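Local coordinates for protein heme peroxidase (Bacteroides thetaiotaomicron, PDB 2GVK) that probably uses heme to reduce hydrogen peroxide while oxidising dyes and other substrates, as a dye-decolorizing peroxidase of the DyP type, at residues L32-K43 against M69-F80; G229-I238 against N279-D290. All coordinates share one frame; numbering follows the deposited sequence.

In the fold
The two contacts lie on opposite sides of the chain's centre, each about 20 Å from it, one in each ferredoxin-like alpha+beta half of the DyP-type fold. Interaction 1 packs helix 38-59 against the turn from strand 66-72 into helix 73-79; interaction 2 holds helix 232-235 against the end of helix 270-281 and the loop after it. Their centres are 36 Å apart and their nearest atoms about 19 Å. The sodium ion of interaction 1 sits at its outer turn. H232 of interaction 2 probably lies on the proximal side of the heme pocket, as in related DyPs, far from interaction 1; an acetic acid about 4 Å from its side chain and a 1,2-ethanediol fit this.

Interaction 1 (L32-K43 against M69-F80); sequences LTDSPDTVDKVK and MGFGADAWTRLF. With NA (sodium ion), chain E; EDO (1,2-ethanediol), chain I.
L32 and L79 meet tip to tip at the centre of this strand-turn-helix contact in the N-terminal, ferredoxin-like alpha+beta barrel half of the DyP-type fold. The short segments of helices 38-43 and 73-79 cross at 103°, and the packed part lies between them and the strand that leads into the second helix. CD1 of L32 sits 4.0 Å from CG of L79 and also reaches CB of A75. The V42 and L79 side chains cross at about a right angle, CG1 of V42 4.0 Å from CD1 of L79; the same methyl meets the edge of the F71 ring at CE2 and lies near CE of the selenomethionine M69. This apolar layer continues inward, where F71 touches C46 of helix 38-59 and L312 of helix 309-315.

The other side is polar and solvent-exposed, and R78 lies extended across it. R78 swings its CG anti to the backbone N (chi1 173°), carrying the guanidinium past CB of L32 to the 33-35 loop. There NH2 and NH1 grip a single atom, T33 O, at 3.0 and 3.3 Å: the oxygen lies in the guanidinium plane, but NH1 approaches from above the carbonyl plane. A long salt bridge from R78 to D34 is doubtful, because D34 is disordered over two positions. Beyond R78, the turn 35-38 binds a sodium ion through P36 O and D37 OD1, together with three waters. At the other end of the contact K43 lays CE against the edge of the F80 ring, while a water bridges the polar groups, accepting from K43 NZ at 2.7 Å and donating to L79 O at 2.6 Å.

Interaction 2 (G229-I238 against N279-D290); sequences GNAHNAVTNI and NMFIGSPAGNTD. With EDO (1,2-ethanediol), chain H.
H232 and D290 form a His-carboxylate hydrogen bond that ties the short helix 232-235 to the loop after helix 270-281 in the C-terminal half of the DyP-type fold; it resembles the His-Asp pair on the proximal side of heme in related peroxidases. From CB outward, H232 first passes D290 OD1 at 3.5 Å, and its CG lies 3.6 Å from D290 OD2. With CG anti to the backbone N (chi1 179°), the ring meets the carboxylate edge-on, the two planes only 24° apart. ND1 then donates to D290 OD2 across a very short 2.5 Å, nearly straight at 162°. CE1 stays 3.3 Å from D290 OD2, and at the tip NE2 makes a weak 3.3 Å bond to 1,2-ethanediol O2. T236 OG1, hydrogen-bonded to H232 O, lies over one ring face. D290 is held in turn, its OD1 accepting from L292 N and its CB resting 3.7 Å from V235 CG2. Two asparagines clamp the backbone on the flanks: N279 ND2 donates to V235 O in the carbonyl plane, and N288 ND2 donates to both G229 O and S284 O, reaching G229 O from above its carbonyl plane at 3.1 Å.

Interaction 1 (L32-K43 against M69-F80)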
loop_
_atom_site.group_PDB
_atom_site.type_symbol
_atom_site.label_atom_id
_atom_site.label_comp_id
_atom_site.label_asym_id
_atom_site.label_seq_id
_atom_site.Cartn_x
_atom_site.Cartn_y
_atom_site.Cartn_z
ATOM N N LEU A 32 10.340 34.680 -19.769
ATOM C CA LEU A 32 11.615 35.233 -19.362
ATOM C C LEU A 32 11.506 36.725 -19.148
ATOM O O LEU A 32 10.789 37.398 -19.864
ATOM C CB LEU A 32 12.677 34.969 -20.436
ATOM C CG LEU A 32 12.947 33.510 -20.782
ATOM C CD1 LEU A 32 13.931 33.444 -21.919
ATOM C CD2 LEU A 32 13.454 32.755 -19.575
ATOM N N THR A 33 12.291 37.239 -18.203
ATOM C CA THR A 33 12.457 38.684 -18.032
ATOM C C THR A 33 13.718 39.156 -18.747
ATOM O O THR A 33 14.550 38.348 -19.157
ATOM C CB THR A 33 12.609 39.065 -16.561
ATOM O OG1 THR A 33 13.878 38.589 -16.067
ATOM C CG2 THR A 33 11.491 38.493 -15.738
ATOM N N ASP A 34 13.911 40.473 -18.775
ATOM C CA ASP A 34 15.084 41.058 -19.420
ATOM C C ASP A 34 16.207 41.347 -18.423
ATOM O O ASP A 34 17.084 42.157 -18.685
ATOM C CB ASP A 34 14.702 42.344 -20.153
ATOM C CG ASP A 34 14.095 42.079 -21.508
ATOM O OD1 ASP A 34 14.179 40.928 -21.989
ATOM O OD2 ASP A 34 13.563 43.035 -22.119
ATOM N N SER A 35 16.198 40.674 -17.301
ATOM C CA SER A 35 17.229 40.917 -16.290
ATOM C C SER A 35 18.613 40.455 -16.785
ATOM O O SER A 35 18.715 39.579 -17.623
ATOM C CB SER A 35 16.890 40.226 -14.996
ATOM O OG SER A 35 17.364 38.899 -14.977
ATOM N N PRO A 36 19.664 41.028 -16.226
ATOM C CA PRO A 36 21.021 40.644 -16.636
ATOM C C PRO A 36 21.513 39.325 -16.027
ATOM O O PRO A 36 22.698 39.001 -16.140
ATOM C CB PRO A 36 21.872 41.813 -16.144
ATOM C CG PRO A 36 21.141 42.358 -14.975
ATOM C CD PRO A 36 19.669 42.096 -15.207
ATOM N N ASP A 37 20.620 38.593 -15.360
ATOM C CA ASP A 37 20.939 37.263 -14.840
ATOM C C ASP A 37 20.087 36.169 -15.489
ATOM O O ASP A 37 20.201 34.999 -15.119
ATOM C CB ASP A 37 20.674 37.188 -13.340
ATOM C CG ASP A 37 21.576 38.055 -12.532
ATOM O OD1 ASP A 37 22.531 38.627 -13.074
ATOM O OD2 ASP A 37 21.318 38.162 -11.314
ATOM N N THR A 38 19.196 36.550 -16.398
ATOM C CA THR A 38 18.153 35.626 -16.873
ATOM C C THR A 38 18.723 34.401 -17.552
ATOM O O THR A 38 18.317 33.272 -17.245
ATOM C CB THR A 38 17.128 36.337 -17.792
ATOM O OG1 THR A 38 16.345 37.237 -17.008
ATOM C CG2 THR A 38 16.201 35.340 -18.428
ATOM N N VAL A 39 19.658 34.588 -18.467
ATOM C CA VAL A 39 20.210 33.430 -19.177
ATOM C C VAL A 39 20.954 32.514 -18.217
ATOM O O VAL A 39 20.795 31.313 -18.256
ATOM C CB VAL A 39 21.145 33.849 -20.343
ATOM C CG1 VAL A 39 21.724 32.609 -21.019
ATOM C CG2 VAL A 39 20.391 34.677 -21.349
ATOM N N ASP A 40 21.761 33.093 -17.355
ATOM C CA ASP A 40 22.543 32.297 -16.392
ATOM C C ASP A 40 21.657 31.494 -15.438
ATOM O O ASP A 40 21.974 30.356 -15.098
ATOM C CB ASP A 40 23.471 33.187 -15.598
ATOM C CG ASP A 40 24.700 33.624 -16.401
ATOM O OD1 ASP A 40 24.923 33.091 -17.514
ATOM O OD2 ASP A 40 25.457 34.481 -15.900
ATOM N N LYS A 41 20.579 32.097 -14.966
ATOM C CA LYS A 41 19.680 31.397 -14.033
ATOM C C LYS A 41 18.958 30.249 -14.729
ATOM O O LYS A 41 18.837 29.155 -14.174
ATOM C CB LYS A 41 18.701 32.375 -13.381
ATOM C CG LYS A 41 19.392 33.254 -12.353
ATOM C CD LYS A 41 18.478 34.236 -11.720
ATOM C CE LYS A 41 19.228 35.093 -10.705
ATOM N NZ LYS A 41 18.445 36.292 -10.325
ATOM N N VAL A 42 18.552 30.461 -15.969
ATOM C CA VAL A 42 17.929 29.388 -16.731
ATOM C C VAL A 42 18.937 28.252 -16.969
ATOM O O VAL A 42 18.606 27.075 -16.827
ATOM C CB VAL A 42 17.346 29.899 -18.072
ATOM C CG1 VAL A 42 16.906 28.702 -18.988
ATOM C CG2 VAL A 42 16.176 30.840 -17.803
ATOM N N LYS A 43 20.171 28.614 -17.294
ATOM C CA LYS A 43 21.214 27.615 -17.542
ATOM C C LYS A 43 21.543 26.825 -16.267
ATOM O O LYS A 43 21.816 25.613 -16.333
ATOM C CB LYS A 43 22.473 28.268 -18.111
ATOM C CG LYS A 43 22.324 28.711 -19.538
ATOM C CD LYS A 43 23.640 29.192 -20.127
ATOM C CE LYS A 43 23.474 29.547 -21.602
ATOM N NZ LYS A 43 24.791 29.834 -22.278
HETATM N N MSE A 69 10.979 19.641 -18.691
HETATM C CA MSE A 69 11.283 21.031 -18.915
HETATM C C MSE A 69 11.358 21.280 -20.408
HETATM O O MSE A 69 12.088 20.593 -21.121
HETATM C CB MSE A 69 12.631 21.356 -18.289
HETATM C CG MSE A 69 13.082 22.796 -18.463
HETATM SE SE MSE A 69 14.850 23.077 -17.676
HETATM C CE MSE A 69 14.922 25.010 -17.880
ATOM N N GLY A 70 10.623 22.282 -20.873
ATOM C CA GLY A 70 10.595 22.620 -22.279
ATOM C C GLY A 70 10.774 24.099 -22.525
ATOM O O GLY A 70 10.531 24.930 -21.635
ATOM N N PHE A 71 11.142 24.423 -23.760
ATOM C CA PHE A 71 11.423 25.800 -24.182
ATOM C C PHE A 71 10.555 26.234 -25.347
ATOM O O PHE A 71 10.430 25.512 -26.337
ATOM C CB PHE A 71 12.907 25.931 -24.601
ATOM C CG PHE A 71 13.867 25.483 -23.556
ATOM C CD1 PHE A 71 14.169 24.150 -23.410
ATOM C CD2 PHE A 71 14.406 26.384 -22.661
ATOM C CE1 PHE A 71 15.006 23.714 -22.390
ATOM C CE2 PHE A 71 15.281 25.937 -21.636
ATOM C CZ PHE A 71 15.568 24.624 -21.519
ATOM N N GLY A 72 10.050 27.467 -25.272
ATOM C CA GLY A 72 9.309 28.078 -26.371
ATOM C C GLY A 72 10.228 28.422 -27.537
ATOM O O GLY A 72 11.442 28.480 -27.388
ATOM N N ALA A 73 9.644 28.656 -28.697
ATOM C CA ALA A 73 10.421 28.845 -29.905
ATOM C C ALA A 73 11.289 30.099 -29.834
ATOM O O ALA A 73 12.501 30.043 -30.090
ATOM C CB ALA A 73 9.513 28.888 -31.108
ATOM N N ASP A 74 10.687 31.234 -29.471
ATOM C CA ASP A 74 11.452 32.481 -29.370
ATOM C C ASP A 74 12.500 32.384 -28.273
ATOM O O ASP A 74 13.640 32.843 -28.445
ATOM C CB ASP A 74 10.531 33.670 -29.085
ATOM C CG ASP A 74 9.706 34.093 -30.299
ATOM O OD1 ASP A 74 9.951 33.584 -31.431
ATOM O OD2 ASP A 74 8.824 34.948 -30.119
ATOM N N ALA A 75 12.104 31.808 -27.129
ATOM C CA ALA A 75 13.007 31.657 -25.980
ATOM C C ALA A 75 14.227 30.830 -26.328
ATOM O O ALA A 75 15.342 31.144 -25.905
ATOM C CB ALA A 75 12.256 31.027 -24.809
ATOM N N TRP A 76 14.025 29.758 -27.080
ATOM C CA TRP A 76 15.126 28.884 -27.469
ATOM C C TRP A 76 16.201 29.680 -28.211
ATOM O O TRP A 76 17.372 29.589 -27.901
ATOM C CB TRP A 76 14.618 27.739 -28.354
ATOM C CG TRP A 76 15.726 26.824 -28.830
ATOM C CD1 TRP A 76 16.490 26.967 -29.973
ATOM C CD2 TRP A 76 16.274 25.713 -28.125
ATOM N NE1 TRP A 76 17.436 25.970 -30.036
ATOM C CE2 TRP A 76 17.328 25.186 -28.919
ATOM C CE3 TRP A 76 15.934 25.057 -26.946
ATOM C CZ2 TRP A 76 18.065 24.054 -28.531
ATOM C CZ3 TRP A 76 16.708 23.954 -26.549
ATOM C CH2 TRP A 76 17.750 23.476 -27.347
ATOM N N THR A 77 15.777 30.480 -29.176
ATOM C CA THR A 77 16.704 31.242 -29.984
ATOM C C THR A 77 17.388 32.348 -29.155
ATOM O O THR A 77 18.578 32.617 -29.325
ATOM C CB THR A 77 15.992 31.812 -31.228
ATOM O OG1 THR A 77 15.754 30.743 -32.145
ATOM C CG2 THR A 77 16.830 32.858 -31.908
ATOM N N ARG A 78 16.657 32.947 -28.232
ATOM C CA ARG A 78 17.244 33.943 -27.335
ATOM C C ARG A 78 18.306 33.333 -26.418
ATOM O O ARG A 78 19.411 33.874 -26.281
ATOM C CB ARG A 78 16.183 34.599 -26.475
ATOM C CG ARG A 78 16.801 35.499 -25.418
ATOM C CD ARG A 78 15.823 36.055 -24.455
ATOM N NE ARG A 78 16.512 36.716 -23.338
ATOM C CZ ARG A 78 15.893 37.257 -22.302
ATOM N NH1 ARG A 78 14.572 37.256 -22.254
ATOM N NH2 ARG A 78 16.595 37.828 -21.328
ATOM N N LEU A 79 17.972 32.209 -25.799
ATOM C CA LEU A 79 18.842 31.594 -24.817
ATOM C C LEU A 79 20.033 30.902 -25.433
ATOM O O LEU A 79 21.129 30.929 -24.863
ATOM C CB LEU A 79 18.061 30.557 -23.980
ATOM C CG LEU A 79 16.946 31.084 -23.072
ATOM C CD1 LEU A 79 16.011 29.985 -22.672
ATOM C CD2 LEU A 79 17.566 31.776 -21.839
ATOM N N PHE A 80 19.804 30.224 -26.573
ATOM C CA PHE A 80 20.768 29.294 -27.156
ATOM C C PHE A 80 20.958 29.558 -28.659
ATOM O O PHE A 80 20.673 28.704 -29.484
ATOM C CB PHE A 80 20.280 27.838 -26.951
ATOM C CG PHE A 80 19.785 27.546 -25.539
ATOM C CD1 PHE A 80 20.630 27.675 -24.461
ATOM C CD2 PHE A 80 18.474 27.116 -25.315
ATOM C CE1 PHE A 80 20.176 27.415 -23.153
ATOM C CE2 PHE A 80 18.031 26.845 -24.027
ATOM C CZ PHE A 80 18.895 27.013 -22.948
HETATM NA NA NA E . 24.371 38.703 -14.512
HETATM C C1 EDO I . 6.939 32.446 -28.578
HETATM O O1 EDO I . 7.754 31.648 -29.439
HETATM C C2 EDO I . 5.879 31.587 -27.838
HETATM O O2 EDO I . 6.519 30.559 -27.051
HETATM O O HOH W 1 24.314 36.336 -14.302
HETATM O O HOH W 2 23.574 30.071 -24.704
HETATM O O HOH W 3 25.958 38.748 -12.723
HETATM O O HOH W 4 24.926 41.142 -14.626
#

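Interaction 2 (G229-I238 against N279-D290)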
loop_
_atom_site.group_PDB
_atom_site.type_symbol
_atom_site.label_atom_id
_atom_site.label_comp_id
_atom_site.label_asym_id
_atom_site.label_seq_id
_atom_site.Cartn_x
_atom_site.Cartn_y
_atom_site.Cartn_z
ATOM N N GLY A 229 -18.826 10.731 -37.212
ATOM C CA GLY A 229 -17.590 11.203 -37.778
ATOM C C GLY A 229 -17.001 12.397 -37.076
ATOM O O GLY A 229 -15.828 12.731 -37.295
ATOM N N ASN A 230 -17.805 13.066 -36.239
ATOM C CA ASN A 230 -17.317 14.251 -35.482
ATOM C C ASN A 230 -17.056 13.953 -33.994
ATOM O O ASN A 230 -16.812 14.868 -33.204
ATOM C CB ASN A 230 -18.270 15.441 -35.629
ATOM C CG ASN A 230 -19.674 15.149 -35.119
ATOM O OD1 ASN A 230 -20.011 14.017 -34.778
ATOM N ND2 ASN A 230 -20.486 16.177 -35.053
ATOM N N ALA A 231 -17.067 12.677 -33.636
ATOM C CA ALA A 231 -16.706 12.255 -32.268
ATOM C C ALA A 231 -15.266 12.623 -31.986
ATOM O O ALA A 231 -14.421 12.606 -32.888
ATOM C CB ALA A 231 -16.913 10.769 -32.099
ATOM N N HIS A 232 -14.989 12.968 -30.748
ATOM C CA HIS A 232 -13.655 13.392 -30.343
ATOM C C HIS A 232 -12.590 12.370 -30.712
ATOM O O HIS A 232 -11.529 12.729 -31.201
ATOM C CB HIS A 232 -13.629 13.646 -28.839
ATOM C CG HIS A 232 -12.299 14.071 -28.327
ATOM N ND1 HIS A 232 -11.724 15.278 -28.662
ATOM C CD2 HIS A 232 -11.452 13.481 -27.446
ATOM C CE1 HIS A 232 -10.567 15.396 -28.038
ATOM N NE2 HIS A 232 -10.378 14.316 -27.300
ATOM N N ASN A 233 -12.859 11.102 -30.469
ATOM C CA ASN A 233 -11.854 10.082 -30.748
ATOM C C ASN A 233 -11.789 9.715 -32.234
ATOM O O ASN A 233 -10.826 9.132 -32.676
ATOM C CB ASN A 233 -12.065 8.865 -29.906
ATOM C CG ASN A 233 -13.013 7.937 -30.479
ATOM O OD1 ASN A 233 -13.955 8.330 -31.158
ATOM N ND2 ASN A 233 -12.786 6.653 -30.245
ATOM N N ALA A 234 -12.811 10.078 -33.003
ATOM C CA ALA A 234 -12.743 9.917 -34.437
ATOM C C ALA A 234 -11.836 10.990 -35.051
ATOM O O ALA A 234 -10.968 10.682 -35.867
ATOM C CB ALA A 234 -14.122 9.977 -35.051
ATOM N N VAL A 235 -12.050 12.250 -34.678
ATOM C CA VAL A 235 -11.334 13.341 -35.327
ATOM C C VAL A 235 -9.892 13.477 -34.849
ATOM O O VAL A 235 -9.061 13.946 -35.592
ATOM C CB VAL A 235 -12.065 14.738 -35.172
ATOM C CG1 VAL A 235 -13.546 14.638 -35.632
ATOM C CG2 VAL A 235 -11.968 15.247 -33.773
ATOM N N THR A 236 -9.605 13.063 -33.616
ATOM C CA THR A 236 -8.228 13.264 -33.023
ATOM C C THR A 236 -7.271 12.101 -33.298
ATOM O O THR A 236 -6.069 12.211 -33.043
ATOM C CB THR A 236 -8.254 13.504 -31.512
ATOM O OG1 THR A 236 -8.857 12.378 -30.841
ATOM C CG2 THR A 236 -9.003 14.776 -31.177
ATOM N N ASN A 237 -7.812 10.977 -33.719
ATOM C CA ASN A 237 -7.004 9.852 -34.155
ATOM C C ASN A 237 -6.854 9.999 -35.625
ATOM O O ASN A 237 -7.735 9.645 -36.366
ATOM N N ILE A 238 -5.735 10.591 -36.058
ATOM C CA ILE A 238 -5.624 11.059 -37.440
ATOM C C ILE A 238 -5.322 9.965 -38.406
ATOM O O ILE A 238 -5.528 10.129 -39.583
ATOM C CB ILE A 238 -4.582 12.192 -37.600
ATOM C CG1 ILE A 238 -3.175 11.691 -37.305
ATOM C CG2 ILE A 238 -4.939 13.354 -36.687
ATOM C CD1 ILE A 238 -2.105 12.724 -37.613
ATOM N N ASN A 279 -7.930 18.885 -37.644
ATOM C CA ASN A 279 -9.116 18.036 -37.663
ATOM C C ASN A 279 -10.172 18.511 -36.654
ATOM O O ASN A 279 -11.367 18.403 -36.902
ATOM C CB ASN A 279 -8.754 16.577 -37.361
ATOM C CG ASN A 279 -8.136 15.859 -38.548
ATOM O OD1 ASN A 279 -7.822 16.465 -39.575
ATOM N ND2 ASN A 279 -7.946 14.561 -38.403
HETATM N N MSE A 280 -9.720 18.969 -35.490
HETATM C CA MSE A 280 -10.633 19.395 -34.432
HETATM C C MSE A 280 -11.275 20.727 -34.727
HETATM O O MSE A 280 -12.515 20.870 -34.636
HETATM C CB MSE A 280 -9.893 19.499 -33.104
HETATM C CG MSE A 280 -9.460 18.179 -32.538
HETATM SE SE MSE A 280 -8.288 18.448 -31.015
HETATM C CE MSE A 280 -9.628 19.354 -29.784
ATOM N N PHE A 281 -10.456 21.712 -35.084
ATOM C CA PHE A 281 -10.923 23.107 -35.142
ATOM C C PHE A 281 -11.420 23.529 -36.510
ATOM O O PHE A 281 -12.305 24.369 -36.605
ATOM C CB PHE A 281 -9.821 24.055 -34.643
ATOM C CG PHE A 281 -9.611 23.993 -33.148
ATOM C CD1 PHE A 281 -8.811 22.994 -32.583
ATOM C CD2 PHE A 281 -10.259 24.882 -32.311
ATOM C CE1 PHE A 281 -8.647 22.919 -31.224
ATOM C CE2 PHE A 281 -10.090 24.826 -30.958
ATOM C CZ PHE A 281 -9.307 23.823 -30.399
ATOM N N ILE A 282 -10.816 22.997 -37.559
ATOM C CA ILE A 282 -11.271 23.284 -38.930
ATOM C C ILE A 282 -12.221 22.197 -39.404
ATOM O O ILE A 282 -13.295 22.492 -39.984
ATOM C CB ILE A 282 -10.093 23.378 -39.905
ATOM C CG1 ILE A 282 -9.054 24.386 -39.400
ATOM C CG2 ILE A 282 -10.586 23.765 -41.304
ATOM C CD1 ILE A 282 -9.610 25.789 -39.177
ATOM N N GLY A 283 -11.844 20.947 -39.154
ATOM C CA GLY A 283 -12.610 19.799 -39.594
ATOM C C GLY A 283 -11.999 19.144 -40.822
ATOM O O GLY A 283 -11.481 19.824 -41.722
ATOM N N SER A 284 -12.035 17.819 -40.839
ATOM C CA SER A 284 -11.707 17.049 -42.007
ATOM C C SER A 284 -12.871 16.138 -42.333
ATOM O O SER A 284 -13.121 15.199 -41.611
ATOM C CB SER A 284 -10.475 16.197 -41.744
ATOM O OG SER A 284 -10.160 15.398 -42.873
ATOM N N PRO A 285 -13.661 16.482 -43.371
ATOM C CA PRO A 285 -13.535 17.667 -44.223
ATOM C C PRO A 285 -13.931 18.938 -43.458
ATOM O O PRO A 285 -14.435 18.853 -42.338
ATOM C CB PRO A 285 -14.523 17.394 -45.318
ATOM C CG PRO A 285 -15.587 16.578 -44.637
ATOM C CD PRO A 285 -14.844 15.691 -43.722
ATOM N N ALA A 286 -13.686 20.092 -44.051
ATOM C CA ALA A 286 -13.972 21.369 -43.387
ATOM C C ALA A 286 -15.403 21.394 -42.865
ATOM O O ALA A 286 -16.349 21.083 -43.593
ATOM C CB ALA A 286 -13.747 22.487 -44.313
ATOM N N GLY A 287 -15.551 21.760 -41.601
ATOM C CA GLY A 287 -16.863 21.794 -40.960
ATOM C C GLY A 287 -17.120 20.596 -40.077
ATOM O O GLY A 287 -17.964 20.650 -39.201
ATOM N N ASN A 288 -16.369 19.504 -40.293
ATOM C CA ASN A 288 -16.510 18.290 -39.484
ATOM C C ASN A 288 -15.703 18.403 -38.188
ATOM O O ASN A 288 -14.781 17.618 -37.938
ATOM C CB ASN A 288 -16.068 17.048 -40.278
ATOM C CG ASN A 288 -16.304 15.752 -39.511
ATOM O OD1 ASN A 288 -17.309 15.611 -38.818
ATOM N ND2 ASN A 288 -15.363 14.831 -39.595
ATOM N N THR A 289 -16.026 19.416 -37.402
ATOM C CA THR A 289 -15.235 19.759 -36.228
ATOM C C THR A 289 -15.513 18.803 -35.046
ATOM O O THR A 289 -16.559 18.130 -34.998
ATOM C CB THR A 289 -15.501 21.206 -35.795
ATOM O OG1 THR A 289 -16.913 21.424 -35.668
ATOM C CG2 THR A 289 -14.936 22.182 -36.824
ATOM N N ASP A 290 -14.555 18.736 -34.130
ATOM C CA ASP A 290 -14.700 17.964 -32.892
ATOM C C ASP A 290 -15.946 18.421 -32.118
ATOM O O ASP A 290 -16.060 19.590 -31.704
ATOM C CB ASP A 290 -13.445 18.163 -32.027
ATOM C CG ASP A 290 -13.370 17.207 -30.858
ATOM O OD1 ASP A 290 -14.397 16.603 -30.491
ATOM O OD2 ASP A 290 -12.268 17.086 -30.280
HETATM C C1 EDO H . -6.828 16.928 -27.918
HETATM O O1 EDO H . -6.511 18.351 -27.943
HETATM C C2 EDO H . -7.482 16.528 -26.574
HETATM O O2 EDO H . -7.279 15.091 -26.314
HETATM O O HOH W 5 -19.168 18.667 -35.633
HETATM O O HOH W 6 -6.907 12.639 -40.445
#